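Local coordinates for probable zinc protease PqqL (Escherichia coli, PDB 6OFT), which probably acts as a periplasmic zinc-dependent endopeptidase of the M16 family, this chain being the first half of the full-length protein, at residues Asp328-Gln332 and Gln434-Asn438; Ile303-Arg309 and Phe321-Arg327; Ala148-Thr152 and Ile247-Asn252. All coordinates share one frame; numbering follows the deposited sequence.

Contact 1 of 3, residues Asp328-Gln332 and Gln434-Asn438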
loop_
_atom_site.group_PDB
_atom_site.type_symbol
_atom_site.label_atom_id
_atom_site.label_comp_id
_atom_site.label_asym_id
_atom_site.label_seq_id
_atom_site.Cartn_x
_atom_site.Cartn_y
_atom_site.Cartn_z
ATOM N N ASP A 328 -5.606 -16.741 24.318
ATOM C CA ASP A 328 -4.645 -16.467 25.393
ATOM C C ASP A 328 -3.199 -16.817 24.973
ATOM O O ASP A 328 -2.636 -16.155 24.092
ATOM C CB ASP A 328 -5.043 -17.163 26.722
ATOM C CG ASP A 328 -6.436 -16.836 27.224
ATOM O OD1 ASP A 328 -6.735 -15.631 27.408
ATOM O OD2 ASP A 328 -7.224 -17.790 27.458
ATOM N N ASP A 329 -2.632 -17.875 25.593
ATOM C CA ASP A 329 -1.273 -18.385 25.392
ATOM C C ASP A 329 -1.275 -19.788 24.761
ATOM O O ASP A 329 -0.225 -20.426 24.667
ATOM C CB ASP A 329 -0.532 -18.402 26.749
ATOM C CG ASP A 329 -0.493 -17.053 27.447
ATOM O OD1 ASP A 329 -0.573 -16.015 26.747
ATOM O OD2 ASP A 329 -0.384 -17.034 28.688
ATOM N N ASN A 330 -2.447 -20.250 24.303
ATOM C CA ASN A 330 -2.610 -21.569 23.719
ATOM C C ASN A 330 -2.069 -21.615 22.283
ATOM O O ASN A 330 -2.830 -21.585 21.311
ATOM C CB ASN A 330 -4.071 -22.047 23.852
ATOM C CG ASN A 330 -4.633 -21.983 25.267
ATOM O OD1 ASN A 330 -3.904 -21.941 26.278
ATOM N ND2 ASN A 330 -5.957 -21.971 25.371
ATOM N N MET A 331 -0.730 -21.690 22.168
ATOM C CA MET A 331 -0.021 -21.734 20.883
ATOM C C MET A 331 -0.254 -23.033 20.114
ATOM O O MET A 331 -0.288 -23.009 18.883
ATOM C CB MET A 331 1.482 -21.440 21.057
ATOM C CG MET A 331 1.780 -20.099 21.744
ATOM S SD MET A 331 1.029 -18.651 20.958
ATOM C CE MET A 331 2.169 -18.383 19.611
ATOM N N GLN A 332 -0.450 -24.154 20.831
ATOM C CA GLN A 332 -0.691 -25.469 20.229
ATOM C C GLN A 332 -2.021 -25.512 19.481
ATOM O O GLN A 332 -2.071 -26.004 18.351
ATOM C CB GLN A 332 -0.607 -26.585 21.280
ATOM C CG GLN A 332 -0.385 -27.976 20.688
ATOM C CD GLN A 332 1.014 -28.162 20.158
ATOM O OE1 GLN A 332 2.008 -28.038 20.885
ATOM N NE2 GLN A 332 1.117 -28.467 18.875
ATOM N N GLN A 434 5.492 -16.923 14.649
ATOM C CA GLN A 434 4.695 -16.911 15.864
ATOM C C GLN A 434 4.898 -15.598 16.581
ATOM O O GLN A 434 6.000 -15.061 16.577
ATOM C CB GLN A 434 5.027 -18.087 16.786
ATOM C CG GLN A 434 4.302 -19.366 16.367
ATOM C CD GLN A 434 4.870 -20.591 17.019
ATOM O OE1 GLN A 434 4.201 -21.285 17.784
ATOM N NE2 GLN A 434 6.113 -20.898 16.716
ATOM N N MET A 435 3.838 -15.091 17.204
ATOM C CA MET A 435 3.875 -13.845 17.961
ATOM C C MET A 435 3.493 -14.154 19.388
ATOM O O MET A 435 2.495 -14.834 19.615
ATOM C CB MET A 435 2.952 -12.802 17.326
ATOM C CG MET A 435 3.539 -12.203 16.070
ATOM S SD MET A 435 2.444 -11.062 15.202
ATOM C CE MET A 435 2.399 -9.655 16.389
ATOM N N VAL A 436 4.366 -13.771 20.338
ATOM C CA VAL A 436 4.198 -14.015 21.778
ATOM C C VAL A 436 4.368 -12.709 22.574
ATOM O O VAL A 436 5.165 -11.853 22.180
ATOM C CB VAL A 436 5.058 -15.187 22.328
ATOM C CG1 VAL A 436 4.620 -16.511 21.718
ATOM C CG2 VAL A 436 6.557 -14.963 22.114
ATOM N N ASN A 437 3.581 -12.533 23.652
ATOM C CA ASN A 437 3.636 -11.291 24.440
ATOM C C ASN A 437 3.901 -11.499 25.941
ATOM O O ASN A 437 3.897 -10.538 26.707
ATOM C CB ASN A 437 2.378 -10.433 24.208
ATOM C CG ASN A 437 1.056 -11.078 24.543
ATOM O OD1 ASN A 437 0.969 -12.133 25.188
ATOM N ND2 ASN A 437 -0.010 -10.440 24.102
ATOM N N ASN A 438 4.146 -12.742 26.352
ATOM C CA ASN A 438 4.468 -13.109 27.734
ATOM C C ASN A 438 5.304 -14.378 27.698
ATOM O O ASN A 438 5.391 -15.020 26.643
ATOM C CB ASN A 438 3.207 -13.252 28.608
ATOM C CG ASN A 438 2.253 -14.332 28.168
ATOM O OD1 ASN A 438 2.468 -15.524 28.419
ATOM N ND2 ASN A 438 1.172 -13.940 27.516
HETATM O O HOH W 1 1.412 -21.281 17.454
#

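Contact 2 of 3, residues Ile303-Arg309 and Phe321-Arg327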
loop_
_atom_site.group_PDB
_atom_site.type_symbol
_atom_site.label_atom_id
_atom_site.label_comp_id
_atom_site.label_asym_id
_atom_site.label_seq_id
_atom_site.Cartn_x
_atom_site.Cartn_y
_atom_site.Cartn_z
ATOM N N ILE A 303 -9.526 -21.234 19.580
ATOM C CA ILE A 303 -8.852 -20.092 18.937
ATOM C C ILE A 303 -9.750 -18.838 18.991
ATOM O O ILE A 303 -10.972 -18.972 19.109
ATOM C CB ILE A 303 -8.392 -20.417 17.479
ATOM C CG1 ILE A 303 -9.584 -20.734 16.552
ATOM C CG2 ILE A 303 -7.339 -21.530 17.455
ATOM C CD1 ILE A 303 -9.365 -20.428 15.085
ATOM N N SER A 304 -9.157 -17.628 18.885
ATOM C CA SER A 304 -9.926 -16.383 18.937
ATOM C C SER A 304 -10.413 -15.909 17.560
ATOM O O SER A 304 -11.550 -15.452 17.429
ATOM C CB SER A 304 -9.160 -15.286 19.672
ATOM O OG SER A 304 -8.089 -14.744 18.917
ATOM N N GLY A 305 -9.557 -16.044 16.556
ATOM C CA GLY A 305 -9.863 -15.654 15.189
ATOM C C GLY A 305 -8.727 -15.970 14.243
ATOM O O GLY A 305 -7.923 -16.868 14.503
ATOM N N GLY A 306 -8.669 -15.223 13.152
ATOM C CA GLY A 306 -7.629 -15.381 12.147
ATOM C C GLY A 306 -8.011 -14.794 10.810
ATOM O O GLY A 306 -9.175 -14.437 10.598
ATOM N N THR A 307 -7.017 -14.676 9.902
ATOM C CA THR A 307 -7.200 -14.104 8.562
ATOM C C THR A 307 -6.170 -14.599 7.539
ATOM O O THR A 307 -5.124 -15.133 7.895
ATOM C CB THR A 307 -7.230 -12.549 8.634
ATOM O OG1 THR A 307 -7.742 -12.026 7.409
ATOM C CG2 THR A 307 -5.855 -11.930 8.925
ATOM N N ALA A 308 -6.483 -14.399 6.274
ATOM C CA ALA A 308 -5.617 -14.627 5.133
ATOM C C ALA A 308 -5.598 -13.269 4.440
ATOM O O ALA A 308 -6.626 -12.576 4.398
ATOM C CB ALA A 308 -6.185 -15.689 4.212
ATOM N N ARG A 309 -4.429 -12.857 3.964
ATOM C CA ARG A 309 -4.275 -11.560 3.324
ATOM C C ARG A 309 -3.101 -11.550 2.380
ATOM O O ARG A 309 -2.144 -12.310 2.554
ATOM C CB ARG A 309 -4.042 -10.479 4.390
ATOM C CG ARG A 309 -4.969 -9.280 4.271
ATOM C CD ARG A 309 -4.454 -8.079 5.050
ATOM N NE ARG A 309 -4.460 -8.303 6.499
ATOM C CZ ARG A 309 -3.560 -7.800 7.338
ATOM N NH1 ARG A 309 -2.568 -7.042 6.885
ATOM N NH2 ARG A 309 -3.637 -8.059 8.636
ATOM N N PHE A 321 -0.226 -14.360 3.272
ATOM C CA PHE A 321 -0.101 -15.039 4.561
ATOM C C PHE A 321 -1.418 -15.612 5.088
ATOM O O PHE A 321 -2.495 -15.091 4.790
ATOM C CB PHE A 321 0.572 -14.159 5.618
ATOM C CG PHE A 321 -0.156 -12.909 6.046
ATOM C CD1 PHE A 321 -1.030 -12.931 7.126
ATOM C CD2 PHE A 321 0.078 -11.694 5.408
ATOM C CE1 PHE A 321 -1.700 -11.772 7.528
ATOM C CE2 PHE A 321 -0.572 -10.531 5.827
ATOM C CZ PHE A 321 -1.440 -10.575 6.898
ATOM N N PHE A 322 -1.317 -16.656 5.917
ATOM C CA PHE A 322 -2.461 -17.323 6.545
ATOM C C PHE A 322 -2.201 -17.320 8.036
ATOM O O PHE A 322 -1.235 -17.921 8.495
ATOM C CB PHE A 322 -2.647 -18.743 5.987
ATOM C CG PHE A 322 -2.807 -18.773 4.484
ATOM C CD1 PHE A 322 -1.703 -18.943 3.652
ATOM C CD2 PHE A 322 -4.057 -18.621 3.898
ATOM C CE1 PHE A 322 -1.844 -18.937 2.262
ATOM C CE2 PHE A 322 -4.203 -18.621 2.504
ATOM C CZ PHE A 322 -3.096 -18.782 1.694
ATOM N N ARG A 323 -3.032 -16.587 8.783
ATOM C CA ARG A 323 -2.875 -16.407 10.220
ATOM C C ARG A 323 -4.039 -16.928 11.048
ATOM O O ARG A 323 -5.192 -16.793 10.647
ATOM C CB ARG A 323 -2.616 -14.917 10.514
ATOM C CG ARG A 323 -2.408 -14.581 12.000
ATOM C CD ARG A 323 -2.192 -13.098 12.226
ATOM N NE ARG A 323 -0.973 -12.602 11.581
ATOM C CZ ARG A 323 0.253 -12.769 12.066
ATOM N NH1 ARG A 323 0.440 -13.433 13.202
ATOM N NH2 ARG A 323 1.303 -12.276 11.420
ATOM N N VAL A 324 -3.719 -17.515 12.220
ATOM C CA VAL A 324 -4.681 -17.957 13.219
ATOM C C VAL A 324 -4.263 -17.303 14.547
ATOM O O VAL A 324 -3.125 -17.485 14.991
ATOM C CB VAL A 324 -4.856 -19.502 13.331
ATOM C CG1 VAL A 324 -5.622 -19.877 14.596
ATOM C CG2 VAL A 324 -5.562 -20.081 12.103
ATOM N N ASN A 325 -5.178 -16.530 15.159
ATOM C CA ASN A 325 -4.951 -15.863 16.437
ATOM C C ASN A 325 -5.272 -16.807 17.585
ATOM O O ASN A 325 -6.323 -17.456 17.593
ATOM C CB ASN A 325 -5.742 -14.563 16.527
ATOM C CG ASN A 325 -5.479 -13.618 15.368
ATOM O OD1 ASN A 325 -6.409 -13.142 14.709
ATOM N ND2 ASN A 325 -4.209 -13.345 15.075
ATOM N N ALA A 326 -4.333 -16.915 18.534
ATOM C CA ALA A 326 -4.442 -17.793 19.689
ATOM C C ALA A 326 -5.348 -17.271 20.794
ATOM O O ALA A 326 -5.440 -16.063 21.034
ATOM C CB ALA A 326 -3.066 -18.100 20.248
ATOM N N ARG A 327 -6.020 -18.215 21.459
ATOM C CA ARG A 327 -6.867 -17.985 22.620
ATOM C C ARG A 327 -5.865 -17.955 23.775
ATOM O O ARG A 327 -5.273 -18.993 24.095
ATOM C CB ARG A 327 -7.866 -19.145 22.769
ATOM C CG ARG A 327 -8.689 -19.111 24.042
ATOM C CD ARG A 327 -9.554 -20.351 24.144
ATOM N NE ARG A 327 -10.530 -20.254 25.230
ATOM C CZ ARG A 327 -11.715 -19.661 25.121
ATOM N NH1 ARG A 327 -12.540 -19.623 26.157
ATOM N NH2 ARG A 327 -12.078 -19.091 23.977
HETATM O O HOH W 2 -8.571 -12.362 16.532
#

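Contact 3 of 3, residues Ala148-Thr152 and Ile247-Asn252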
loop_
_atom_site.group_PDB
_atom_site.type_symbol
_atom_site.label_atom_id
_atom_site.label_comp_id
_atom_site.label_asym_id
_atom_site.label_seq_id
_atom_site.Cartn_x
_atom_site.Cartn_y
_atom_site.Cartn_z
ATOM N N ALA A 148 5.290 -0.732 19.273
ATOM C CA ALA A 148 5.151 -2.188 19.102
ATOM C C ALA A 148 5.004 -2.617 17.624
ATOM O O ALA A 148 5.708 -3.530 17.190
ATOM C CB ALA A 148 3.992 -2.718 19.933
ATOM N N LYS A 149 4.133 -1.929 16.852
ATOM C CA LYS A 149 3.899 -2.186 15.423
ATOM C C LYS A 149 5.195 -2.024 14.594
ATOM O O LYS A 149 5.451 -2.831 13.693
ATOM C CB LYS A 149 2.768 -1.278 14.889
ATOM C CG LYS A 149 2.288 -1.616 13.478
ATOM C CD LYS A 149 1.129 -0.719 13.047
ATOM C CE LYS A 149 1.172 -0.345 11.581
ATOM N NZ LYS A 149 0.790 -1.477 10.690
ATOM N N TRP A 150 6.010 -0.997 14.923
ATOM C CA TRP A 150 7.293 -0.735 14.273
ATOM C C TRP A 150 8.302 -1.836 14.612
ATOM O O TRP A 150 8.990 -2.314 13.718
ATOM C CB TRP A 150 7.855 0.641 14.678
ATOM C CG TRP A 150 9.139 0.992 13.979
ATOM C CD1 TRP A 150 9.275 1.501 12.720
ATOM C CD2 TRP A 150 10.470 0.820 14.489
ATOM N NE1 TRP A 150 10.609 1.654 12.413
ATOM C CE2 TRP A 150 11.364 1.252 13.484
ATOM C CE3 TRP A 150 10.996 0.314 15.690
ATOM C CZ2 TRP A 150 12.754 1.236 13.660
ATOM C CZ3 TRP A 150 12.373 0.277 15.856
ATOM C CH2 TRP A 150 13.236 0.738 14.851
ATOM N N ARG A 151 8.403 -2.216 15.896
ATOM C CA ARG A 151 9.312 -3.266 16.363
ATOM C C ARG A 151 8.956 -4.621 15.733
ATOM O O ARG A 151 9.867 -5.374 15.376
ATOM C CB ARG A 151 9.304 -3.371 17.895
ATOM C CG ARG A 151 9.899 -2.156 18.604
ATOM C CD ARG A 151 10.126 -2.418 20.080
ATOM N NE ARG A 151 8.889 -2.752 20.794
ATOM C CZ ARG A 151 8.128 -1.876 21.446
ATOM N NH1 ARG A 151 8.453 -0.589 21.468
ATOM N NH2 ARG A 151 7.038 -2.283 22.083
ATOM N N THR A 152 7.635 -4.908 15.572
ATOM C CA THR A 152 7.119 -6.126 14.934
ATOM C C THR A 152 7.524 -6.111 13.454
ATOM O O THR A 152 8.098 -7.098 12.988
ATOM C CB THR A 152 5.599 -6.281 15.156
ATOM O OG1 THR A 152 5.307 -6.206 16.552
ATOM C CG2 THR A 152 5.058 -7.589 14.599
ATOM N N ILE A 247 8.280 -13.690 17.240
ATOM C CA ILE A 247 8.323 -12.277 17.609
ATOM C C ILE A 247 7.855 -12.178 19.045
ATOM O O ILE A 247 6.690 -12.448 19.337
ATOM C CB ILE A 247 7.523 -11.343 16.650
ATOM C CG1 ILE A 247 8.013 -11.498 15.192
ATOM C CG2 ILE A 247 7.609 -9.869 17.128
ATOM C CD1 ILE A 247 7.208 -10.814 14.172
ATOM N N ASN A 248 8.778 -11.831 19.943
ATOM C CA ASN A 248 8.472 -11.683 21.355
ATOM C C ASN A 248 8.435 -10.183 21.704
ATOM O O ASN A 248 9.474 -9.511 21.695
ATOM C CB ASN A 248 9.489 -12.452 22.217
ATOM C CG ASN A 248 9.073 -12.677 23.658
ATOM O OD1 ASN A 248 8.370 -11.867 24.282
ATOM N ND2 ASN A 248 9.516 -13.789 24.228
ATOM N N ASP A 249 7.224 -9.657 21.959
ATOM C CA ASP A 249 7.011 -8.253 22.329
ATOM C C ASP A 249 5.866 -8.171 23.324
ATOM O O ASP A 249 4.721 -8.468 22.980
ATOM C CB ASP A 249 6.749 -7.371 21.092
ATOM C CG ASP A 249 6.938 -5.863 21.274
ATOM O OD1 ASP A 249 7.392 -5.206 20.320
ATOM O OD2 ASP A 249 6.607 -5.341 22.367
ATOM N N LYS A 250 6.184 -7.763 24.562
ATOM C CA LYS A 250 5.238 -7.657 25.680
ATOM C C LYS A 250 4.109 -6.663 25.424
ATOM O O LYS A 250 3.032 -6.815 26.002
ATOM C CB LYS A 250 5.966 -7.354 27.003
ATOM C CG LYS A 250 7.087 -8.343 27.327
ATOM C CD LYS A 250 7.030 -8.863 28.761
ATOM C CE LYS A 250 8.238 -9.702 29.117
ATOM N NZ LYS A 250 8.301 -10.974 28.342
ATOM N N GLU A 251 4.339 -5.691 24.511
ATOM C CA GLU A 251 3.395 -4.639 24.125
ATOM C C GLU A 251 2.418 -5.055 23.015
ATOM O O GLU A 251 1.425 -4.357 22.804
ATOM C CB GLU A 251 4.132 -3.334 23.762
ATOM C CG GLU A 251 4.776 -2.666 24.970
ATOM C CD GLU A 251 5.143 -1.198 24.858
ATOM O OE1 GLU A 251 5.067 -0.632 23.743
ATOM O OE2 GLU A 251 5.517 -0.612 25.899
ATOM N N ASN A 252 2.685 -6.186 22.315
ATOM C CA ASN A 252 1.785 -6.716 21.287
ATOM C C ASN A 252 0.566 -7.321 21.991
ATOM O O ASN A 252 0.714 -7.913 23.065
ATOM C CB ASN A 252 2.498 -7.735 20.388
ATOM C CG ASN A 252 3.433 -7.114 19.374
ATOM O OD1 ASN A 252 3.362 -5.918 19.056
ATOM N ND2 ASN A 252 4.319 -7.923 18.814
HETATM O O HOH W 3 3.558 0.305 21.662
HETATM O O HOH W 4 8.194 -6.637 18.188
#

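Contact 1 of 3, residues Asp328-Gln332 and Gln434-Asn438
Met331 pushes its terminal methyl against the strand that ends at Val436, while Asp329 and Asn438 meet in a polar bond beside it. Met331 buries more surface here than any other residue of the two segments. Its CE lies 3.7 Å from Val436 CG1, and the two side chains cross at about a right angle. The same methyl sits 3.6 Å from Met435 O and 4.0 Å from Gln434 OE1, so it nestles among backbone and side chain of three consecutive residues. The chain is bent at both chi2 and chi3, which folds CE round toward the strand. One water donates to both Met331 O and Gln434 OE1, linking the first turn of helix 331-348 to the strand; the Gln434 amide nitrogen is bonded elsewhere, to Leu446 O.

Asp329 and Asn438 approach from opposite directions. Asn438 ND2 donates to Asp329 OD1 over 2.8 Å, nearly straight at 172°; the acceptor lies in the amide plane, but the donor comes from above the carboxylate plane. The two flat groups are turned 55° against each other, and Asp329 OD2 stands 3.2 Å from Asn438 OD1, two acceptors that do not bond. Asn438 is also the N-cap of helix 439-444, its OD1 accepting from Ala441 N. The amide is thus used at both ends, its nitrogen toward Asp329 and its oxygen toward the helix start, which fixes its rotation. The contact joins the beginnings of helices 331-348 and 439-444 at the C-terminal end of strand 430-436, an inner strand of the five-stranded sheet. Its chemistry is split: the methyl of the buried Met331 makes the apolar contact, and the negative carboxylate, lying near the start of a capped helix, is probably stabilised by that helix end.

Contact 2 of 3, residues Ile303-Arg309 and Phe321-Arg327
Thr307 and Arg323 face each other as a hydrogen-bonded pair of an antiparallel beta hairpin, strands 303-314 and 317-326, whose axes here run 164° apart. Arg323 N gives the shorter bond of the pair, 2.7 Å to Thr307 O; the return bond from Thr307 N to Arg323 O is more bent. Gly305 with Asn325 and Arg309 with Phe321 extend the pattern in both directions, and between them Gly306 pairs with Val324 and Ala308 with Phe322 without such bonds. The CA atoms come closest at Gly306 and Val324, 4.1 Å apart.

On the face carrying Thr307, Arg309 and Phe321, the aromatic ring lies beside the arginine chain. Phe321 CZ stands 3.5 Å from Arg309 CZ, over the centre of one guanidinium face, so the ring presents its edge to that face with the planes 79° apart. Arg309 CB meanwhile makes an off-centre CH-pi contact with the ring. With chi1 at 65°, Phe321 CG sits between its own N and carbonyl carbon, which leans the ring toward the neighbouring strand. Nearer the other end, a water donates to Asn325 OD1.

The opposite face, with Ala308, Phe322 and Val324, is apolar. Ala308 CB touches Phe322 CD2 at 3.6 Å, and Ile303, at the end of its strand, reaches Val324 CG1 with its CG2 at 3.7 Å. Further out, helices 271-296 and 331-348 pack here; Phe287 of helix 271-296 and Trp421 of helix 414-425 meet the Phe322 ring, whereas Tyr260 stacks on Phe321. The hairpin is therefore two-sided: hydrocarbon seals it against the helices, while the other face carries two arginines, Arg309 packed against the edge of Phe321 and Arg323 in a salt bridge with Glu433, whose charge probably balances it.

Contact 3 of 3, residues Ala148-Thr152 and Ile247-Asn252
Ile247 and Thr152 open a helix-to-turn contact, in which the start of helix 148-160, in the insulinase-type M16 part, packs on the end of strand 242-248 and the type I beta turn Asp249-Asn252 that follows, both in the M16 inactive domain. Ile247 CD1 lies 3.9 Å from Thr152 CG2, the two side chains crossing at about a right angle. Asp249 then receives Arg151 side-on. Arg151 NE donates to Asp249 OD1 at 2.9 Å and Arg151 NH2 to Asp249 OD2 at 3.1 Å, the latter on the syn lone pair. Chi1 of -162° sets the Asp249 carboxylate opposite its own N, and its OD2 also takes the N-H of Glu251, closing an Asx turn. Glu251 adds a second acid to the network: OE1 binds the same Arg151 NH2 in the guanidinium plane, although the donor stands above the Glu251 carboxylate. One arginine thus bridges two acids of the turn, and a water joins Glu251 OE1 to Ala148 N. Asn252 finishes the turn. Its ND2 donates to Thr152 OG1 at 3.0 Å, and that hydroxyl oxygen, Thr152 OG1, in turn donates to Ala148 O, 2.8 Å away.

Overall arrangement
All three contacts reach the same mixed five-stranded sheet, ordered 242-248, 430-436, 256-264, 317-326, 303-314. Contact 3 sits at one outermost strand and contact 2 at the other; contact 1 involves strand 430-436 and the helix that follows the hairpin. Along the chain contact 3 comes first, then contact 2, then contact 1. The centres of contacts 1 and 2 are about 12 Å apart, of 1 and 3 about 13 Å, and of 2 and 3 about 17 Å. Contact 1 touches both others, through Met331 and Ala326 and through Asn437 and Asn252. Of the three, only contact 3 docks the insulinase-type part on the inactive domain; all lie away from the predicted zinc site and bear on packing.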